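Local atomic coordinates of ornithine carbamoyltransferase, mitochondrial (Coccidioides immitis, PDB entry 3SDS), a protein that catalyses the transfer of the carbamoyl group from carbamoyl phosphate to L-ornithine, giving L-citrulline and phosphate, a step of arginine biosynthesis. Residues L308-E313 against E318-E323; I191-V194 against V200-D203. All coordinates share one frame; numbering follows the deposited sequence.

How the contacts relate
Both contacts belong to the ornithine-binding domain, whose core is a parallel five-stranded sheet with strand 190-194 in the middle and strand 303-306 at one border. Contact 2 comes first along the chain and joins the central strand to helix 199-210, which follows it. Contact 1 opens only after the chain has run through the rest of the sheet: its loop leaves strand 303-306 and packs against the short helix 317-320. Their centres are about 17 Å apart and their nearest atoms about 8 Å. Contact 1 includes Leu308, which probably binds carbamoyl phosphate, and contact 2 lies beside the probable L-ornithine residues Asn199 and Asp265, consistent with an active site at the carboxyl ends of the strands.

Contact 1: L308-E313 against E318-E323; sequences LPRHPE and EVFYSE
The guanidinium of Arg310 and the ring of Phe320 lie flat on each other, their planes only 4° apart and their centres 4.7 Å apart. The stack is offset: Arg310 CZ stands 26° off the ring normal, an off-centre cation-pi contact, whereas Arg310 CD sits squarely over the middle of the ring, 4.1 Å from the Phe320 centroid, as a CH-pi partner. The opposite face of the guanidinium meets Pro312 CA near its rim, so the group is sandwiched between its own loop and the helix. At the ring's edge, in its plane, Leu308 CD2 approaches Phe320 CZ at 3.9 Å, and CE2 of the neighbouring Tyr321 lies at the edge as well.

Arg310 starts with CG anti to the backbone N and bends at chi2 (-99°), which lays its methylenes along the aromatic face; CG comes within 3.7 Å of Phe320 CE1. At the far end of the arginine, NH2 makes both a salt bridge to Asp317 and a hydrogen bond to Val315 O, which should restrain the rotation of the guanidinium. At the end of the helix segment, away from the stack, Ser322 OG and N both donate to Val319 O, from the same face of that carbonyl. Leu308 and Phe320 also rest on Val327 of helix 327-347, and Tyr321 OH bonds to Asp113 of a second subunit. Pro309 follows a cis peptide bond directly after Leu308: this is the Cys-Leu-Pro loop of the ornithine carbamoyltransferase active site, where Cys307 and Leu308 probably bind carbamoyl phosphate.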
loop_
_atom_site.group_PDB
_atom_site.type_symbol
_atom_site.label_atom_id
_atom_site.label_comp_id
_atom_site.label_asym_id
_atom_site.label_seq_id
_atom_site.Cartn_x
_atom_site.Cartn_y
_atom_site.Cartn_z
ATOM N N LEU A 308 -10.107 12.706 18.591
ATOM C CA LEU A 308 -8.659 12.474 18.354
ATOM C C LEU A 308 -8.136 12.976 16.993
ATOM O O LEU A 308 -8.902 13.049 16.028
ATOM C CB LEU A 308 -8.292 10.997 18.541
ATOM C CG LEU A 308 -8.677 10.343 19.863
ATOM C CD1 LEU A 308 -8.073 8.979 19.919
ATOM C CD2 LEU A 308 -8.234 11.180 21.065
ATOM N N PRO A 309 -6.842 13.367 16.922
ATOM C CA PRO A 309 -5.877 13.439 18.030
ATOM C C PRO A 309 -6.237 14.567 18.980
ATOM O O PRO A 309 -6.915 15.524 18.581
ATOM C CB PRO A 309 -4.563 13.767 17.332
ATOM C CG PRO A 309 -4.991 14.581 16.139
ATOM C CD PRO A 309 -6.307 13.984 15.691
ATOM N N ARG A 310 -5.780 14.431 20.221
ATOM C CA ARG A 310 -6.021 15.396 21.275
ATOM C C ARG A 310 -4.760 16.224 21.505
ATOM O O ARG A 310 -3.669 15.667 21.541
ATOM C CB ARG A 310 -6.408 14.649 22.557
ATOM C CG ARG A 310 -6.537 15.507 23.814
ATOM C CD ARG A 310 -5.293 15.423 24.673
ATOM N NE ARG A 310 -5.482 16.079 25.960
ATOM C CZ ARG A 310 -4.697 15.903 27.023
ATOM N NH1 ARG A 310 -3.664 15.076 26.961
ATOM N NH2 ARG A 310 -4.945 16.553 28.158
ATOM N N HIS A 311 -4.913 17.542 21.647
ATOM C CA HIS A 311 -3.838 18.401 22.162
ATOM C C HIS A 311 -4.232 18.899 23.550
ATOM O O HIS A 311 -5.415 18.817 23.907
ATOM C CB HIS A 311 -3.523 19.550 21.206
ATOM C CG HIS A 311 -3.012 19.087 19.879
ATOM N ND1 HIS A 311 -3.773 19.126 18.732
ATOM C CD2 HIS A 311 -1.824 18.541 19.522
ATOM C CE1 HIS A 311 -3.075 18.639 17.722
ATOM N NE2 HIS A 311 -1.889 18.275 18.175
ATOM N N PRO A 312 -3.248 19.388 24.346
ATOM C CA PRO A 312 -3.461 19.725 25.779
ATOM C C PRO A 312 -4.201 21.032 26.059
ATOM O O PRO A 312 -4.376 21.404 27.230
ATOM C CB PRO A 312 -2.034 19.804 26.352
ATOM C CG PRO A 312 -1.160 20.127 25.168
ATOM C CD PRO A 312 -1.822 19.498 23.959
ATOM N N GLU A 313 -4.630 21.715 25.004
ATOM C CA GLU A 313 -5.319 22.979 25.166
ATOM C C GLU A 313 -6.812 22.786 25.425
ATOM O O GLU A 313 -7.367 23.481 26.273
ATOM C CB GLU A 313 -5.054 23.898 23.971
ATOM C CG GLU A 313 -3.596 24.438 23.891
ATOM C CD GLU A 313 -2.612 23.565 23.059
ATOM O OE1 GLU A 313 -2.912 22.380 22.748
ATOM O OE2 GLU A 313 -1.521 24.084 22.719
ATOM N N GLU A 318 -6.361 15.201 33.709
ATOM C CA GLU A 318 -7.219 14.611 34.723
ATOM C C GLU A 318 -8.529 14.095 34.113
ATOM O O GLU A 318 -8.938 12.967 34.405
ATOM C CB GLU A 318 -7.491 15.631 35.822
ATOM C CG GLU A 318 -8.450 15.161 36.892
ATOM C CD GLU A 318 -9.359 16.282 37.363
ATOM O OE1 GLU A 318 -9.828 17.079 36.498
ATOM O OE2 GLU A 318 -9.600 16.364 38.592
ATOM N N VAL A 319 -9.160 14.907 33.253
ATOM C CA VAL A 319 -10.418 14.515 32.589
ATOM C C VAL A 319 -10.188 13.428 31.551
ATOM O O VAL A 319 -10.886 12.414 31.556
ATOM C CB VAL A 319 -11.150 15.714 31.929
ATOM C CG1 VAL A 319 -12.326 15.236 31.081
ATOM C CG2 VAL A 319 -11.641 16.688 32.986
ATOM N N PHE A 320 -9.197 13.643 30.686
ATOM C CA PHE A 320 -8.923 12.769 29.530
ATOM C C PHE A 320 -8.737 11.320 29.947
ATOM O O PHE A 320 -9.230 10.416 29.271
ATOM C CB PHE A 320 -7.683 13.270 28.762
ATOM C CG PHE A 320 -7.511 12.669 27.379
ATOM C CD1 PHE A 320 -8.387 13.002 26.334
ATOM C CD2 PHE A 320 -6.445 11.803 27.111
ATOM C CE1 PHE A 320 -8.218 12.461 25.045
ATOM C CE2 PHE A 320 -6.264 11.257 25.825
ATOM C CZ PHE A 320 -7.155 11.579 24.787
ATOM N N TYR A 321 -8.046 11.112 31.071
ATOM C CA TYR A 321 -7.675 9.771 31.513
ATOM C C TYR A 321 -8.533 9.205 32.641
ATOM O O TYR A 321 -8.268 8.099 33.108
ATOM C CB TYR A 321 -6.190 9.709 31.902
ATOM C CG TYR A 321 -5.240 9.894 30.740
ATOM C CD1 TYR A 321 -5.219 8.991 29.686
ATOM C CD2 TYR A 321 -4.356 10.979 30.700
ATOM C CE1 TYR A 321 -4.350 9.154 28.629
ATOM C CE2 TYR A 321 -3.483 11.156 29.631
ATOM C CZ TYR A 321 -3.485 10.235 28.604
ATOM O OH TYR A 321 -2.626 10.379 27.544
ATOM N N SER A 322 -9.556 9.940 33.070
ATOM C CA SER A 322 -10.480 9.413 34.082
ATOM C C SER A 322 -11.366 8.275 33.541
ATOM O O SER A 322 -11.396 7.995 32.326
ATOM C CB SER A 322 -11.342 10.531 34.690
ATOM O OG SER A 322 -12.144 11.185 33.721
ATOM N N GLU A 323 -12.084 7.626 34.458
ATOM C CA GLU A 323 -13.070 6.613 34.097
ATOM C C GLU A 323 -14.287 7.246 33.391
ATOM O O GLU A 323 -15.156 6.534 32.867
ATOM C CB GLU A 323 -13.483 5.796 35.332
#

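Contact 2: I191-V194 against V200-D203; sequences IAWV and VLFD
Leu201 lies across one face of the Trp193 indole and covers both of its rings. Its CB stands over the six-membered ring, 3.5 Å from the centroid and 4° off the normal, a CH-pi contact made almost straight down. From there the side chain runs back toward the strand: CD2 stands over the five-membered ring, 4.0 Å from Trp193 CD1, while CD1 sits at the rim, 3.8 Å from both Trp193 CD2 and Trp193 CE3. Leu201 takes CG anti to its own N, and with chi2 at 60° both methyls are presented to the indole. The backbone joins in too, for Leu201 N comes within 3.7 Å of Trp193 CH2.

Strand 190-194 and helix 199-210 are the first two elements of a beta-alpha-beta unit completed by strand 214-218, in a domain with a Rossmann-like fold. The indole bridges the gap between sheet and helix, with CA atoms of Trp193 and Leu201 7.7 Å apart. Trp193 has CG anti to its backbone N (chi1 -180°), which carries its six-membered ring out to the first turn of the helix. There Val200 meets the edge of the ring rather than its face: CG1, the branch anti to the valine N, lies near the indole plane, 3.9 Å from Trp193 CH2.

The one polar atom of the indole, NE1, donates to the carbonyl of Asp196, in the loop between strand and helix, a bond that limits swivelling of the ring. Trp193 also touches Val263 of the adjacent strand 261-264 and comes close to Asp265; Asp265 and Asn199, next to Val200, probably bind L-ornithine.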
loop_
_atom_site.group_PDB
_atom_site.type_symbol
_atom_site.label_atom_id
_atom_site.label_comp_id
_atom_site.label_asym_id
_atom_site.label_seq_id
_atom_site.Cartn_x
_atom_site.Cartn_y
_atom_site.Cartn_z
ATOM N N ILE A 191 -26.405 16.475 25.098
ATOM C CA ILE A 191 -24.989 16.584 24.704
ATOM C C ILE A 191 -24.520 18.051 24.776
ATOM O O ILE A 191 -25.188 18.957 24.286
ATOM C CB ILE A 191 -24.704 15.957 23.276
ATOM C CG1 ILE A 191 -25.007 14.451 23.262
ATOM C CG2 ILE A 191 -23.258 16.199 22.809
ATOM C CD1 ILE A 191 -24.980 13.825 21.874
ATOM N N ALA A 192 -23.372 18.281 25.392
ATOM C CA ALA A 192 -22.810 19.611 25.424
ATOM C C ALA A 192 -21.508 19.646 24.650
ATOM O O ALA A 192 -20.556 18.922 24.966
ATOM C CB ALA A 192 -22.591 20.061 26.856
ATOM N N TRP A 193 -21.489 20.487 23.627
ATOM C CA TRP A 193 -20.290 20.749 22.852
ATOM C C TRP A 193 -19.639 22.057 23.317
ATOM O O TRP A 193 -20.283 23.120 23.325
ATOM C CB TRP A 193 -20.640 20.837 21.361
ATOM C CG TRP A 193 -19.442 21.096 20.496
ATOM C CD1 TRP A 193 -18.725 22.276 20.383
ATOM C CD2 TRP A 193 -18.797 20.150 19.638
ATOM N NE1 TRP A 193 -17.673 22.105 19.513
ATOM C CE2 TRP A 193 -17.693 20.813 19.038
ATOM C CE3 TRP A 193 -19.036 18.804 19.325
ATOM C CZ2 TRP A 193 -16.840 20.168 18.123
ATOM C CZ3 TRP A 193 -18.188 18.163 18.433
ATOM C CH2 TRP A 193 -17.105 18.849 17.834
ATOM N N VAL A 194 -18.363 21.985 23.697
ATOM C CA VAL A 194 -17.629 23.188 24.130
ATOM C C VAL A 194 -16.369 23.360 23.281
ATOM O O VAL A 194 -15.471 22.524 23.331
ATOM C CB VAL A 194 -17.276 23.151 25.653
ATOM C CG1 VAL A 194 -16.534 24.413 26.086
ATOM C CG2 VAL A 194 -18.519 22.970 26.493
ATOM N N VAL A 200 -17.250 18.027 12.385
ATOM C CA VAL A 200 -17.690 16.945 13.257
ATOM C C VAL A 200 -18.979 17.293 14.005
ATOM O O VAL A 200 -19.961 16.536 13.953
ATOM C CB VAL A 200 -16.583 16.512 14.239
ATOM C CG1 VAL A 200 -17.179 15.748 15.424
ATOM C CG2 VAL A 200 -15.468 15.672 13.497
ATOM N N LEU A 201 -18.983 18.442 14.683
ATOM C CA LEU A 201 -20.191 18.929 15.351
ATOM C C LEU A 201 -21.396 18.977 14.396
ATOM O O LEU A 201 -22.489 18.483 14.729
ATOM C CB LEU A 201 -19.949 20.297 15.977
ATOM C CG LEU A 201 -21.200 21.052 16.424
ATOM C CD1 LEU A 201 -21.964 20.267 17.473
ATOM C CD2 LEU A 201 -20.834 22.430 16.941
ATOM N N PHE A 202 -21.196 19.539 13.205
ATOM C CA PHE A 202 -22.310 19.677 12.267
ATOM C C PHE A 202 -23.103 18.373 12.098
ATOM O O PHE A 202 -24.327 18.361 12.355
ATOM C CB PHE A 202 -21.852 20.252 10.926
ATOM C CG PHE A 202 -21.092 21.565 11.046
ATOM C CD1 PHE A 202 -21.280 22.403 12.146
ATOM C CD2 PHE A 202 -20.211 21.961 10.047
ATOM C CE1 PHE A 202 -20.585 23.582 12.264
ATOM C CE2 PHE A 202 -19.509 23.132 10.144
ATOM C CZ PHE A 202 -19.691 23.962 11.252
ATOM N N ASP A 203 -22.413 17.284 11.726
ATOM C CA ASP A 203 -23.062 15.983 11.493
ATOM C C ASP A 203 -23.606 15.347 12.772
ATOM O O ASP A 203 -24.698 14.747 12.755
ATOM C CB ASP A 203 -22.133 14.999 10.793
ATOM C CG ASP A 203 -22.369 14.913 9.285
ATOM O OD1 ASP A 203 -23.524 14.844 8.810
ATOM O OD2 ASP A 203 -21.354 14.881 8.566
#